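Local coordinates for kelch domain-containing protein (Colletotrichum graminicola M1.001, PDB 5C86) that oxidises alcohols, probably to aldehydes with reduction of dioxygen to hydrogen peroxide, as a copper-dependent fungal AA5 enzyme related to galactose oxidase, at residues 83-88 / 147-152; 123-126 / 130-133; 254-259 / 313-318; 283-286 / 290-293; 447-450 / 455-458. All blocks are in the same frame, centred on the assembly; numbering follows the deposited sequence. Where two conformers were deposited one is given.

Interaction 1: 83-88 / 147-152; sequences RIIVTG and EVYDPK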
loop_
_atom_site.group_PDB
_atom_site.type_symbol
_atom_site.label_atom_id
_atom_site.label_comp_id
_atom_site.label_asym_id
_atom_site.label_seq_id
_atom_site.Cartn_x
_atom_site.Cartn_y
_atom_site.Cartn_z
ATOM N N ARG A 83 -8.166 -4.063 -11.588
ATOM C CA ARG A 83 -8.309 -2.714 -12.079
ATOM C C ARG A 83 -7.941 -1.759 -10.969
ATOM O O ARG A 83 -8.257 -2.035 -9.803
ATOM C CB ARG A 83 -9.776 -2.496 -12.494
ATOM C CG ARG A 83 -10.169 -3.435 -13.624
ATOM C CD ARG A 83 -11.511 -3.023 -14.197
ATOM N NE ARG A 83 -12.486 -2.883 -13.163
ATOM C CZ ARG A 83 -13.636 -2.199 -13.223
ATOM N NH1 ARG A 83 -14.048 -1.640 -14.380
ATOM N NH2 ARG A 83 -14.415 -2.163 -12.177
ATOM N N ILE A 84 -7.241 -0.689 -11.342
ATOM C CA ILE A 84 -6.853 0.381 -10.386
ATOM C C ILE A 84 -7.930 1.451 -10.385
ATOM O O ILE A 84 -8.170 2.087 -11.416
ATOM C CB ILE A 84 -5.500 0.973 -10.736
ATOM C CG1 ILE A 84 -4.427 -0.082 -10.914
ATOM C CG2 ILE A 84 -5.147 2.017 -9.683
ATOM C CD1 ILE A 84 -3.223 0.397 -11.584
ATOM N N ILE A 85 -8.615 1.546 -9.287
ATOM C CA ILE A 85 -9.703 2.504 -9.103
ATOM C C ILE A 85 -9.220 3.685 -8.291
ATOM O O ILE A 85 -8.823 3.518 -7.121
ATOM C CB ILE A 85 -10.911 1.842 -8.496
ATOM C CG1 ILE A 85 -11.501 0.718 -9.447
ATOM C CG2 ILE A 85 -12.024 2.876 -8.184
ATOM C CD1 ILE A 85 -12.699 -0.045 -8.921
ATOM N N VAL A 86 -9.234 4.906 -8.864
ATOM C CA VAL A 86 -8.733 6.097 -8.257
ATOM C C VAL A 86 -9.882 7.091 -8.065
ATOM O O VAL A 86 -10.599 7.386 -9.017
ATOM C CB VAL A 86 -7.585 6.657 -9.085
ATOM C CG1 VAL A 86 -7.031 7.917 -8.533
ATOM C CG2 VAL A 86 -6.446 5.659 -9.266
ATOM N N THR A 87 -10.018 7.623 -6.874
ATOM C CA THR A 87 -11.169 8.433 -6.475
ATOM C C THR A 87 -10.718 9.798 -6.046
ATOM O O THR A 87 -9.834 9.970 -5.215
ATOM C CB THR A 87 -11.950 7.805 -5.351
ATOM O OG1 THR A 87 -11.078 7.249 -4.301
ATOM C CG2 THR A 87 -12.791 6.703 -5.851
ATOM N N GLY A 88 -11.433 10.825 -6.531
ATOM C CA GLY A 88 -11.281 12.192 -5.958
ATOM C C GLY A 88 -9.938 12.782 -6.172
ATOM O O GLY A 88 -9.231 12.523 -7.147
ATOM N N GLU A 147 -18.764 5.937 2.235
ATOM C CA GLU A 147 -19.552 5.484 1.139
ATOM C C GLU A 147 -18.892 4.268 0.531
ATOM O O GLU A 147 -17.670 4.054 0.699
ATOM C CB GLU A 147 -19.819 6.547 0.124
ATOM C CG GLU A 147 -18.632 7.180 -0.639
ATOM C CD GLU A 147 -19.127 8.218 -1.605
ATOM O OE1 GLU A 147 -18.776 9.402 -1.438
ATOM O OE2 GLU A 147 -19.823 7.848 -2.576
ATOM N N VAL A 148 -19.666 3.540 -0.237
ATOM C CA VAL A 148 -19.182 2.257 -0.813
ATOM C C VAL A 148 -19.562 2.121 -2.266
ATOM O O VAL A 148 -20.704 2.442 -2.673
ATOM C CB VAL A 148 -19.604 1.110 0.046
ATOM C CG1 VAL A 148 -21.124 0.875 0.114
ATOM C CG2 VAL A 148 -18.899 -0.202 -0.400
ATOM N N TYR A 149 -18.588 1.693 -3.094
ATOM C CA TYR A 149 -18.730 1.497 -4.487
ATOM C C TYR A 149 -18.954 -0.005 -4.807
ATOM O O TYR A 149 -18.135 -0.854 -4.425
ATOM C CB TYR A 149 -17.548 1.975 -5.252
ATOM C CG TYR A 149 -17.626 1.859 -6.725
ATOM C CD1 TYR A 149 -18.514 2.640 -7.486
ATOM C CD2 TYR A 149 -16.841 0.978 -7.413
ATOM C CE1 TYR A 149 -18.540 2.555 -8.853
ATOM C CE2 TYR A 149 -16.856 0.848 -8.808
ATOM C CZ TYR A 149 -17.750 1.640 -9.576
ATOM O OH TYR A 149 -17.814 1.489 -10.976
ATOM N N ASP A 150 -19.981 -0.309 -5.597
ATOM C CA ASP A 150 -20.257 -1.691 -6.016
ATOM C C ASP A 150 -19.868 -1.714 -7.455
ATOM O O ASP A 150 -20.545 -1.170 -8.312
ATOM C CB ASP A 150 -21.727 -2.043 -5.819
ATOM C CG ASP A 150 -22.064 -3.482 -6.312
ATOM O OD1 ASP A 150 -21.289 -4.010 -7.112
ATOM O OD2 ASP A 150 -23.087 -4.011 -5.904
ATOM N N PRO A 151 -18.765 -2.372 -7.832
ATOM C CA PRO A 151 -18.272 -2.301 -9.168
ATOM C C PRO A 151 -19.138 -3.058 -10.154
ATOM O O PRO A 151 -19.072 -2.782 -11.322
ATOM C CB PRO A 151 -16.846 -2.900 -9.083
ATOM C CG PRO A 151 -16.910 -3.739 -7.898
ATOM C CD PRO A 151 -17.763 -2.987 -6.933
ATOM N N LYS A 152 -19.911 -4.003 -9.685
ATOM C CA LYS A 152 -20.856 -4.755 -10.570
ATOM C C LYS A 152 -22.025 -3.896 -10.953
ATOM O O LYS A 152 -22.545 -4.085 -12.019
ATOM C CB LYS A 152 -21.356 -6.021 -9.881
ATOM C CG LYS A 152 -20.203 -7.036 -9.654
ATOM C CD LYS A 152 -20.622 -8.254 -8.795
ATOM C CE LYS A 152 -21.199 -7.851 -7.415
ATOM N NZ LYS A 152 -20.538 -6.682 -6.663
HETATM O O HOH W 1 -17.195 -0.954 -12.121
#
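Ile85 and Tyr149 make the packed end of this contact, and Arg83 and Pro151 the wetter one. The CD1 methyl of Ile85 comes obliquely up to the phenol ring, 4.3 Å from CE2 of Tyr149. A long aliphatic branch suits the place, because the two backbones are too far apart to pair and the gap has to be spanned by side chains. Ile131 touches both residues, and Trp156 meets the Tyr149 ring, so this end is buried and apolar.

Toward the partly exposed end the fit is looser. NH2 of Arg83 lies 4.0 Å from CB of Pro151, which sits at the guanidinium edge. The arginine chain bends at chi3 (-52°), and its NE is held by a salt bridge to Asp79. A single water does the rest of the joining. It lies in the guanidinium plane, accepts from Arg83 NH2 at 3.0 Å and donates both to Tyr149 OH at 2.8 Å and to Pro151 O at 2.7 Å. The tyrosine hydroxyl is in turn bonded to Asn154 OD1. Around Pro151 the chain turns: Asp150 OD1 accepts from Lys152 N at 2.9 Å, an Asx turn, and Lys152 NZ reaches the same oxygen from the opposite face of the carboxylate in a salt bridge of 2.8 Å.

Strands 84-87 and 147-150 belong to neighbouring four-stranded sheets of a kelch beta-propeller. No direct hydrogen bond joins the two segments; beside the Ile85-Tyr149 and Arg83-Pro151 contacts, their polar link depends on one ordered water.

Interaction 2: 123-126 / 130-133; sequences SCTT and KIFV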
loop_
_atom_site.group_PDB
_atom_site.type_symbol
_atom_site.label_atom_id
_atom_site.label_comp_id
_atom_site.label_asym_id
_atom_site.label_seq_id
_atom_site.Cartn_x
_atom_site.Cartn_y
_atom_site.Cartn_z
ATOM N N SER A 123 -9.193 4.680 0.690
ATOM C CA SER A 123 -10.036 3.774 -0.033
ATOM C C SER A 123 -9.528 2.359 0.222
ATOM O O SER A 123 -8.297 2.128 0.152
ATOM C CB SER A 123 -9.830 4.110 -1.509
ATOM O OG SER A 123 -10.618 3.254 -2.336
ATOM N N CYS A 124 -10.431 1.419 0.338
ATOM C CA CYS A 124 -10.008 0.013 0.400
ATOM C C CYS A 124 -11.023 -0.912 -0.227
ATOM O O CYS A 124 -12.235 -0.682 -0.194
ATOM C CB CYS A 124 -9.769 -0.404 1.869
ATOM S SG CYS A 124 -11.222 -0.330 2.992
ATOM N N THR A 125 -10.508 -2.034 -0.723
ATOM C CA THR A 125 -11.252 -3.088 -1.304
ATOM C C THR A 125 -11.717 -3.976 -0.190
ATOM O O THR A 125 -10.927 -4.534 0.583
ATOM C CB THR A 125 -10.436 -3.847 -2.314
ATOM O OG1 THR A 125 -10.033 -2.952 -3.327
ATOM C CG2 THR A 125 -11.257 -4.907 -2.999
ATOM N N THR A 126 -13.031 -4.261 -0.128
ATOM C CA THR A 126 -13.545 -5.066 0.945
ATOM C C THR A 126 -13.571 -6.563 0.562
ATOM O O THR A 126 -13.315 -6.935 -0.585
ATOM C CB THR A 126 -14.990 -4.650 1.376
ATOM O OG1 THR A 126 -15.897 -5.103 0.335
ATOM C CG2 THR A 126 -15.067 -3.175 1.496
ATOM N N LYS A 130 -16.065 -4.758 -2.901
ATOM C CA LYS A 130 -16.554 -3.372 -3.011
ATOM C C LYS A 130 -15.435 -2.434 -2.631
ATOM O O LYS A 130 -14.421 -2.870 -2.091
ATOM C CB LYS A 130 -17.794 -3.167 -2.121
ATOM C CG LYS A 130 -18.967 -3.958 -2.673
ATOM C CD LYS A 130 -20.199 -3.692 -1.845
ATOM C CE LYS A 130 -21.365 -4.457 -2.466
ATOM N NZ LYS A 130 -22.537 -4.401 -1.553
ATOM N N ILE A 131 -15.604 -1.152 -2.936
ATOM C CA ILE A 131 -14.565 -0.131 -2.625
ATOM C C ILE A 131 -15.121 0.835 -1.602
ATOM O O ILE A 131 -16.118 1.563 -1.918
ATOM C CB ILE A 131 -14.057 0.661 -3.809
ATOM C CG1 ILE A 131 -13.690 -0.153 -5.041
ATOM C CG2 ILE A 131 -13.002 1.616 -3.353
ATOM C CD1 ILE A 131 -12.649 -1.242 -4.858
ATOM N N PHE A 132 -14.593 0.849 -0.401
ATOM C CA PHE A 132 -15.076 1.710 0.721
ATOM C C PHE A 132 -14.174 2.908 0.797
ATOM O O PHE A 132 -12.915 2.744 0.794
ATOM C CB PHE A 132 -15.052 0.934 2.020
ATOM C CG PHE A 132 -15.375 1.694 3.245
ATOM C CD1 PHE A 132 -16.650 2.226 3.455
ATOM C CD2 PHE A 132 -14.384 1.939 4.197
ATOM C CE1 PHE A 132 -16.963 2.827 4.675
ATOM C CE2 PHE A 132 -14.694 2.616 5.392
ATOM C CZ PHE A 132 -15.986 3.062 5.633
ATOM N N VAL A 133 -14.772 4.101 0.897
ATOM C CA VAL A 133 -13.949 5.316 1.158
ATOM C C VAL A 133 -14.515 6.061 2.342
ATOM O O VAL A 133 -15.753 6.026 2.595
ATOM C CB VAL A 133 -13.840 6.274 -0.047
ATOM C CG1 VAL A 133 -13.344 5.599 -1.310
ATOM C CG2 VAL A 133 -15.183 6.893 -0.414
#
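Backbone hydrogen bonds carry most of the pairing between Cys124 and Phe132, which form a hydrogen-bonded antiparallel pair: Cys124 N gives to Phe132 O at 2.9 Å and Phe132 N to Cys124 O at 2.8 Å. Next to the turn, Thr126 N adds a 2.8 Å bond to Lys130 O.

One side chain reinforces the turn. Thr126 OG1, placed between its own N and carbonyl carbon (chi1 73°), accepts from two N-H groups of the turn, Glu128 N and, at a long 3.3 Å, Lys130 N.

Sulfur and methyl contacts fill the two faces. On the Cys124 face, SG stands 5.4 Å from the Phe132 ring centroid and 82° off its normal, hence at the ring edge, a sulfur-aromatic contact. On the opposite face Thr125 OG1 meets Ile131 CD1 at 3.5 Å. Ser123 OG, opposite its own N (chi1 179°), presses to 3.1 Å from Ile131 CG2, with Val133 CG1 farther off. Both hydroxyls have polar partners in strand 75-78, Ser77 OG for Ser123 and Leu78 O for Thr125, so small hydroxylated residues fit this seam between sheets.

The hairpin supplies the first two strands of the four-stranded sheet 122-125, 131-134, 147-150, 155-158, as in a kelch propeller blade; Ser123 lies about 11 Å, side chain to side chain, from Tyr120, a copper ligand in the metal-bound protein, though no copper is bound here.

Interaction 3: 254-259 / 313-318; sequences AHILTL and ELFDPA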
loop_
_atom_site.group_PDB
_atom_site.type_symbol
_atom_site.label_atom_id
_atom_site.label_comp_id
_atom_site.label_asym_id
_atom_site.label_seq_id
_atom_site.Cartn_x
_atom_site.Cartn_y
_atom_site.Cartn_z
ATOM N N ALA A 254 6.019 2.129 17.832
ATOM C CA ALA A 254 5.880 0.883 17.026
ATOM C C ALA A 254 4.876 -0.016 17.810
ATOM O O ALA A 254 5.072 -0.267 19.002
ATOM C CB ALA A 254 7.157 0.241 16.815
ATOM N N HIS A 255 3.880 -0.528 17.124
ATOM C CA HIS A 255 2.835 -1.393 17.722
ATOM C C HIS A 255 2.500 -2.524 16.776
ATOM O O HIS A 255 2.656 -2.408 15.539
ATOM C CB HIS A 255 1.541 -0.683 18.048
ATOM C CG HIS A 255 1.681 0.368 19.079
ATOM N ND1 HIS A 255 2.158 1.646 18.815
ATOM C CD2 HIS A 255 1.461 0.316 20.422
ATOM C CE1 HIS A 255 2.189 2.341 19.954
ATOM N NE2 HIS A 255 1.771 1.555 20.941
ATOM N N ILE A 256 2.118 -3.678 17.342
ATOM C CA ILE A 256 1.456 -4.730 16.596
ATOM C C ILE A 256 0.037 -4.874 17.096
ATOM O O ILE A 256 -0.159 -5.050 18.295
ATOM C CB ILE A 256 2.213 -6.085 16.708
ATOM C CG1 ILE A 256 3.548 -6.083 15.964
ATOM C CG2 ILE A 256 1.284 -7.247 16.274
ATOM C CD1 ILE A 256 4.458 -7.261 16.330
ATOM N N LEU A 257 -0.917 -4.810 16.186
ATOM C CA LEU A 257 -2.348 -4.966 16.413
ATOM C C LEU A 257 -2.724 -6.356 16.025
ATOM O O LEU A 257 -2.215 -6.896 14.978
ATOM C CB LEU A 257 -3.175 -3.996 15.569
ATOM C CG LEU A 257 -2.751 -2.547 15.486
ATOM C CD1 LEU A 257 -3.791 -1.696 14.783
ATOM C CD2 LEU A 257 -2.221 -1.875 16.672
ATOM N N THR A 258 -3.607 -7.032 16.826
ATOM C CA THR A 258 -4.062 -8.360 16.465
ATOM C C THR A 258 -5.562 -8.327 16.423
ATOM O O THR A 258 -6.184 -7.993 17.428
ATOM C CB THR A 258 -3.563 -9.430 17.497
ATOM O OG1 THR A 258 -2.136 -9.425 17.621
ATOM C CG2 THR A 258 -3.991 -10.813 17.066
ATOM N N LEU A 259 -6.152 -8.633 15.283
ATOM C CA LEU A 259 -7.562 -8.551 15.006
ATOM C C LEU A 259 -8.145 -9.874 15.356
ATOM O O LEU A 259 -7.600 -10.898 14.972
ATOM C CB LEU A 259 -7.847 -8.240 13.521
ATOM C CG LEU A 259 -7.728 -6.727 13.157
ATOM C CD1 LEU A 259 -6.378 -6.149 13.496
ATOM C CD2 LEU A 259 -7.985 -6.582 11.690
ATOM N N GLU A 313 14.766 1.488 8.045
ATOM C CA GLU A 313 14.837 0.392 8.980
ATOM C C GLU A 313 14.099 -0.801 8.485
ATOM O O GLU A 313 13.069 -0.695 7.880
ATOM C CB GLU A 313 14.355 0.831 10.361
ATOM C CG GLU A 313 15.384 1.755 11.074
ATOM C CD GLU A 313 14.801 2.340 12.365
ATOM O OE1 GLU A 313 13.972 3.333 12.301
ATOM O OE2 GLU A 313 15.073 1.749 13.483
ATOM N N LEU A 314 14.681 -1.961 8.741
ATOM C CA LEU A 314 14.106 -3.276 8.463
ATOM C C LEU A 314 13.528 -3.803 9.758
ATOM O O LEU A 314 14.231 -3.929 10.751
ATOM C CB LEU A 314 15.184 -4.204 7.909
ATOM C CG LEU A 314 14.702 -5.565 7.506
ATOM C CD1 LEU A 314 13.607 -5.574 6.476
ATOM C CD2 LEU A 314 15.947 -6.315 6.976
ATOM N N PHE A 315 12.210 -4.046 9.791
ATOM C CA PHE A 315 11.557 -4.512 11.014
ATOM C C PHE A 315 11.185 -5.990 10.856
ATOM O O PHE A 315 10.657 -6.398 9.847
ATOM C CB PHE A 315 10.283 -3.726 11.260
ATOM C CG PHE A 315 9.463 -4.199 12.434
ATOM C CD1 PHE A 315 9.886 -3.978 13.724
ATOM C CD2 PHE A 315 8.288 -4.906 12.239
ATOM C CE1 PHE A 315 9.098 -4.378 14.772
ATOM C CE2 PHE A 315 7.508 -5.336 13.286
ATOM C CZ PHE A 315 7.945 -5.081 14.570
ATOM N N ASP A 316 11.450 -6.805 11.904
ATOM C CA ASP A 316 11.138 -8.225 11.908
ATOM C C ASP A 316 10.013 -8.438 12.895
ATOM O O ASP A 316 10.237 -8.361 14.079
ATOM C CB ASP A 316 12.376 -9.060 12.268
ATOM C CG ASP A 316 12.089 -10.549 12.294
ATOM O OD1 ASP A 316 10.879 -10.955 12.234
ATOM O OD2 ASP A 316 13.162 -11.239 12.298
ATOM N N PRO A 317 8.806 -8.664 12.468
ATOM C CA PRO A 317 7.690 -8.794 13.426
ATOM C C PRO A 317 7.805 -10.023 14.301
ATOM O O PRO A 317 7.196 -9.986 15.339
ATOM C CB PRO A 317 6.451 -8.904 12.525
ATOM C CG PRO A 317 6.888 -8.303 11.244
ATOM C CD PRO A 317 8.321 -8.697 11.064
ATOM N N ALA A 318 8.553 -11.043 13.933
ATOM C CA ALA A 318 8.680 -12.229 14.803
ATOM C C ALA A 318 9.422 -11.887 16.044
ATOM O O ALA A 318 9.021 -12.349 17.168
ATOM C CB ALA A 318 9.358 -13.353 14.117
#
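Phe315 is the first residue of 313-318 to meet Ile256, and it does so at its rim: CZ lies 4.5 Å from CD1 of Ile256, which is near the ring plane. With CG anti to the backbone N (chi1 175°), the ring is carried out toward the neighbouring sheet. A large aromatic is apt here, since the backbones stay 8.1 Å apart between CA of Ile256 and CA of Pro317, the nearest such pair.

Asp316 follows and shapes the chain. Its OD1 accepts from Ala318 N at 2.9 Å, with the donor above the carboxylate plane, to make an Asx turn. Pro317 lies within that turn, where its restricted phi (-67°) suits the bend, and its carbonyl O comes 4.0 Å from Ile256 CD1. Because Ile256 was modelled in two conformers, both approaches describe one of them and are doubtful in detail. The contact is thin, with one methyl of that side chain touching a ring edge and a carbonyl.

Strands 254-258 and 313-316 belong to different four-stranded sheets, and this is a seam between adjacent propeller blades. Across it the Phe315 ring stacks on Phe237 of strand 235-239, in the sheet of Ile256, while within its own sheet it meets Phe322 of strand 321-324 at about 45°.

Interaction 4: 283-286 / 290-293; sequences AVVM and KIWV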
loop_
_atom_site.group_PDB
_atom_site.type_symbol
_atom_site.label_atom_id
_atom_site.label_comp_id
_atom_site.label_asym_id
_atom_site.label_seq_id
_atom_site.Cartn_x
_atom_site.Cartn_y
_atom_site.Cartn_z
ATOM N N ALA A 283 5.858 2.242 4.498
ATOM C CA ALA A 283 6.219 0.920 4.986
ATOM C C ALA A 283 5.796 -0.141 4.001
ATOM O O ALA A 283 4.711 -0.041 3.459
ATOM C CB ALA A 283 5.557 0.625 6.309
ATOM N N VAL A 284 6.651 -1.122 3.768
ATOM C CA VAL A 284 6.436 -2.129 2.749
ATOM C C VAL A 284 6.638 -3.498 3.352
ATOM O O VAL A 284 7.701 -3.791 3.864
ATOM C CB VAL A 284 7.361 -1.911 1.534
ATOM C CG1 VAL A 284 7.172 -3.039 0.514
ATOM C CG2 VAL A 284 7.075 -0.559 0.868
ATOM N N VAL A 285 5.631 -4.370 3.222
ATOM C CA VAL A 285 5.781 -5.775 3.619
ATOM C C VAL A 285 6.419 -6.597 2.498
ATOM O O VAL A 285 6.060 -6.447 1.352
ATOM C CB VAL A 285 4.497 -6.439 4.168
ATOM C CG1 VAL A 285 3.426 -6.603 3.156
ATOM C CG2 VAL A 285 4.779 -7.825 4.803
ATOM N N MET A 286 7.379 -7.417 2.871
ATOM C CA MET A 286 8.136 -8.297 2.004
ATOM C C MET A 286 7.695 -9.760 2.106
ATOM O O MET A 286 7.017 -10.145 3.069
ATOM C CB MET A 286 9.584 -8.128 2.380
ATOM C CG MET A 286 10.174 -6.823 1.837
ATOM S SD MET A 286 11.766 -6.499 2.649
ATOM C CE MET A 286 11.174 -6.038 4.048
ATOM N N LYS A 290 8.926 -9.656 6.764
ATOM C CA LYS A 290 9.546 -8.471 7.317
ATOM C C LYS A 290 8.965 -7.216 6.692
ATOM O O LYS A 290 8.257 -7.276 5.661
ATOM C CB LYS A 290 11.089 -8.490 7.203
ATOM C CG LYS A 290 11.718 -9.639 8.007
ATOM C CD LYS A 290 13.302 -9.473 7.978
ATOM C CE LYS A 290 14.083 -10.715 8.399
ATOM N NZ LYS A 290 14.220 -11.592 7.187
ATOM N N ILE A 291 9.235 -6.090 7.337
ATOM C CA ILE A 291 8.674 -4.801 6.907
ATOM C C ILE A 291 9.773 -3.752 6.778
ATOM O O ILE A 291 10.601 -3.613 7.653
ATOM C CB ILE A 291 7.622 -4.295 7.854
ATOM C CG1 ILE A 291 6.491 -5.342 7.980
ATOM C CG2 ILE A 291 7.048 -2.958 7.429
ATOM C CD1 ILE A 291 5.549 -5.128 9.145
ATOM N N TRP A 292 9.831 -3.069 5.662
ATOM C CA TRP A 292 10.863 -1.993 5.488
ATOM C C TRP A 292 10.179 -0.651 5.642
ATOM O O TRP A 292 9.113 -0.447 5.019
ATOM C CB TRP A 292 11.404 -2.128 4.145
ATOM C CG TRP A 292 12.632 -1.297 3.832
ATOM C CD1 TRP A 292 13.795 -1.354 4.471
ATOM C CD2 TRP A 292 12.783 -0.420 2.719
ATOM N NE1 TRP A 292 14.731 -0.564 3.809
ATOM C CE2 TRP A 292 14.126 0.019 2.750
ATOM C CE3 TRP A 292 11.957 0.010 1.696
ATOM C CZ2 TRP A 292 14.637 0.833 1.750
ATOM C CZ3 TRP A 292 12.509 0.808 0.678
ATOM C CH2 TRP A 292 13.833 1.178 0.747
ATOM N N VAL A 293 10.766 0.203 6.455
ATOM C CA VAL A 293 10.248 1.533 6.767
ATOM C C VAL A 293 11.241 2.515 6.217
ATOM O O VAL A 293 12.373 2.550 6.720
ATOM C CB VAL A 293 9.988 1.754 8.251
ATOM C CG1 VAL A 293 9.303 3.058 8.436
ATOM C CG2 VAL A 293 9.083 0.613 8.798
#
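Met286 reaches over Lys290 and Trp292 from the start of the turn. Its CB lies 3.6 Å from Lys290 O, the carbonyl that also accepts the Met286 N hydrogen bond (2.9 Å, N-H...O 171°). CG leaves beside the backbone N (chi1 -76°) and the chain runs extended to SD. There it bends (chi3 -75°), which folds the terminal methyl back across the opposite strand. CE then meets Lys290 O and Trp292 N, each at 3.6 Å, and Trp292 CB at 3.9 Å. The same methyl touches Leu314 on the next strand. An unbranched, flexible thioether suits this place, where the chain must curl over a backbone.

Beneath it the hairpin is regular: Val284 and Trp292 form a hydrogen-bonded pair, Val284 N to Trp292 O at 2.8 Å and Trp292 N to Val284 O at 2.9 Å. On the other face the small Ala283 lets Ile291 CG2 come to 4.0 Å from its CB. The Trp292 ring leads away from strand 282-285, stacking on Trp368 while NE1 bonds Thr325 OG1.

Thus Val284, Trp292, Met286 and Lys290 bond across the hairpin, while the Gln429 side chain takes Ala283 O and Val285 N. The methionine methyl would tend to shield Lys290 O and Trp292 N from water.

Interaction 5: 447-450 / 455-458; sequences VNVP and VAIP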
loop_
_atom_site.group_PDB
_atom_site.type_symbol
_atom_site.label_atom_id
_atom_site.label_comp_id
_atom_site.label_asym_id
_atom_site.label_seq_id
_atom_site.Cartn_x
_atom_site.Cartn_y
_atom_site.Cartn_z
ATOM N N VAL A 447 -0.516 -25.467 -2.113
ATOM C CA VAL A 447 -1.011 -24.553 -1.088
ATOM C C VAL A 447 -2.502 -24.401 -1.259
ATOM O O VAL A 447 -3.061 -24.719 -2.320
ATOM C CB VAL A 447 -0.345 -23.137 -1.205
ATOM C CG1 VAL A 447 1.132 -23.229 -0.964
ATOM C CG2 VAL A 447 -0.671 -22.411 -2.530
ATOM N N ASN A 448 -3.155 -23.847 -0.242
ATOM C CA ASN A 448 -4.529 -23.437 -0.462
ATOM C C ASN A 448 -4.643 -21.957 -0.107
ATOM O O ASN A 448 -4.168 -21.484 0.933
ATOM C CB ASN A 448 -5.504 -24.176 0.468
ATOM C CG ASN A 448 -5.684 -25.627 0.186
ATOM O OD1 ASN A 448 -5.224 -26.208 -0.826
ATOM N ND2 ASN A 448 -6.450 -26.238 1.076
ATOM N N VAL A 449 -5.429 -21.259 -0.904
ATOM C CA VAL A 449 -5.785 -19.873 -0.583
ATOM C C VAL A 449 -6.666 -19.862 0.674
ATOM O O VAL A 449 -7.514 -20.732 0.730
ATOM C CB VAL A 449 -6.514 -19.241 -1.728
ATOM C CG1 VAL A 449 -7.010 -17.861 -1.363
ATOM C CG2 VAL A 449 -5.589 -19.149 -2.925
ATOM N N PRO A 450 -6.496 -18.926 1.606
ATOM C CA PRO A 450 -7.370 -18.860 2.737
ATOM C C PRO A 450 -8.867 -18.888 2.328
ATOM O O PRO A 450 -9.275 -18.344 1.338
ATOM C CB PRO A 450 -7.042 -17.512 3.356
ATOM C CG PRO A 450 -5.557 -17.346 3.036
ATOM C CD PRO A 450 -5.404 -17.930 1.702
ATOM N N VAL A 455 -9.603 -12.237 4.812
ATOM C CA VAL A 455 -8.199 -12.511 4.845
ATOM C C VAL A 455 -7.640 -12.360 3.417
ATOM O O VAL A 455 -6.850 -11.438 3.148
ATOM C CB VAL A 455 -7.896 -13.901 5.411
ATOM C CG1 VAL A 455 -6.404 -14.259 5.244
ATOM C CG2 VAL A 455 -8.314 -13.951 6.883
ATOM N N ALA A 456 -8.138 -13.168 2.477
ATOM C CA ALA A 456 -7.753 -13.129 1.095
ATOM C C ALA A 456 -8.714 -12.232 0.372
ATOM O O ALA A 456 -9.666 -12.637 -0.328
ATOM C CB ALA A 456 -7.801 -14.527 0.535
ATOM N N ILE A 457 -8.511 -10.938 0.569
ATOM C CA ILE A 457 -9.285 -9.927 -0.173
ATOM C C ILE A 457 -9.152 -10.220 -1.680
ATOM O O ILE A 457 -8.079 -10.466 -2.168
ATOM C CB ILE A 457 -8.765 -8.510 0.156
ATOM C CG1 ILE A 457 -8.898 -8.126 1.641
ATOM C CG2 ILE A 457 -9.431 -7.512 -0.764
ATOM C CD1 ILE A 457 -10.339 -8.034 2.144
ATOM N N PRO A 458 -10.266 -10.218 -2.433
ATOM C CA PRO A 458 -10.175 -10.486 -3.848
ATOM C C PRO A 458 -9.240 -9.602 -4.602
ATOM O O PRO A 458 -9.020 -8.427 -4.217
ATOM C CB PRO A 458 -11.595 -10.281 -4.375
ATOM C CG PRO A 458 -12.416 -10.293 -3.214
ATOM C CD PRO A 458 -11.639 -9.927 -1.972
#
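With CG1 of Val449 anti to its backbone N (chi1 174°), that methyl is sent to the CB of Ala456, 3.9 Å away. Val455 uses the matching branch: its CG1, also opposite its own N (chi1 172°), meets the CB-CG side of the proline ring, 3.8 Å from Pro450 CB and 3.9 Å from Pro450 CG, the two side chains crossing at about a right angle. Pro450 CB also lies 4.2 Å from Ala456 CB, so the ring is in touch with both residues of the returning chain. Beta-branched valines and a rigid ring present fixed hydrocarbon surfaces, and the small alanine lets the chains come close.

Both segments belong to the early set domain at the C-terminal end of the chain, as in galactose oxidase, a beta-sandwich packed against the propeller. Val449 follows strand 444-448 and still pairs with Ala399, while 455-458 is the loop leading into strand 459-466.

That loop bends sharply at Ala456, the centre of an inverse gamma turn, closed by a weak bond of 3.1 Å from Ile457 N to Val455 O. Val455 O also accepts from Arg430 NH1. Ile432 of strand 431-438 packs on Pro450, Val455 and Ala456, lining the contact with more hydrocarbon. On the propeller side, Val455 touches Trp184, and Ile457 and Pro458 reach Thr125 and Ala80.

Overall arrangement
From the N terminus, interaction 1 opens at 83-88 and closes a long loop at 147-152; interaction 2, the short hairpin 123-126/130-133, falls wholly within that span and shares a sheet with strand 147-150, to which it is probably hydrogen-bonded. The same scheme recurs on the opposite side of the chain's centre, where interaction 3 (254-259/313-318) encloses the hairpin of interaction 4 (283-286/290-293). Interactions 1 and 3 each join neighbouring propeller sheets. Interaction 5 (447-450/455-458) follows in series within the C-terminal domain, and Ile457 and Pro458 touch interaction 2 at Thr125 and Thr126, tying that domain to the propeller. No two loops cross.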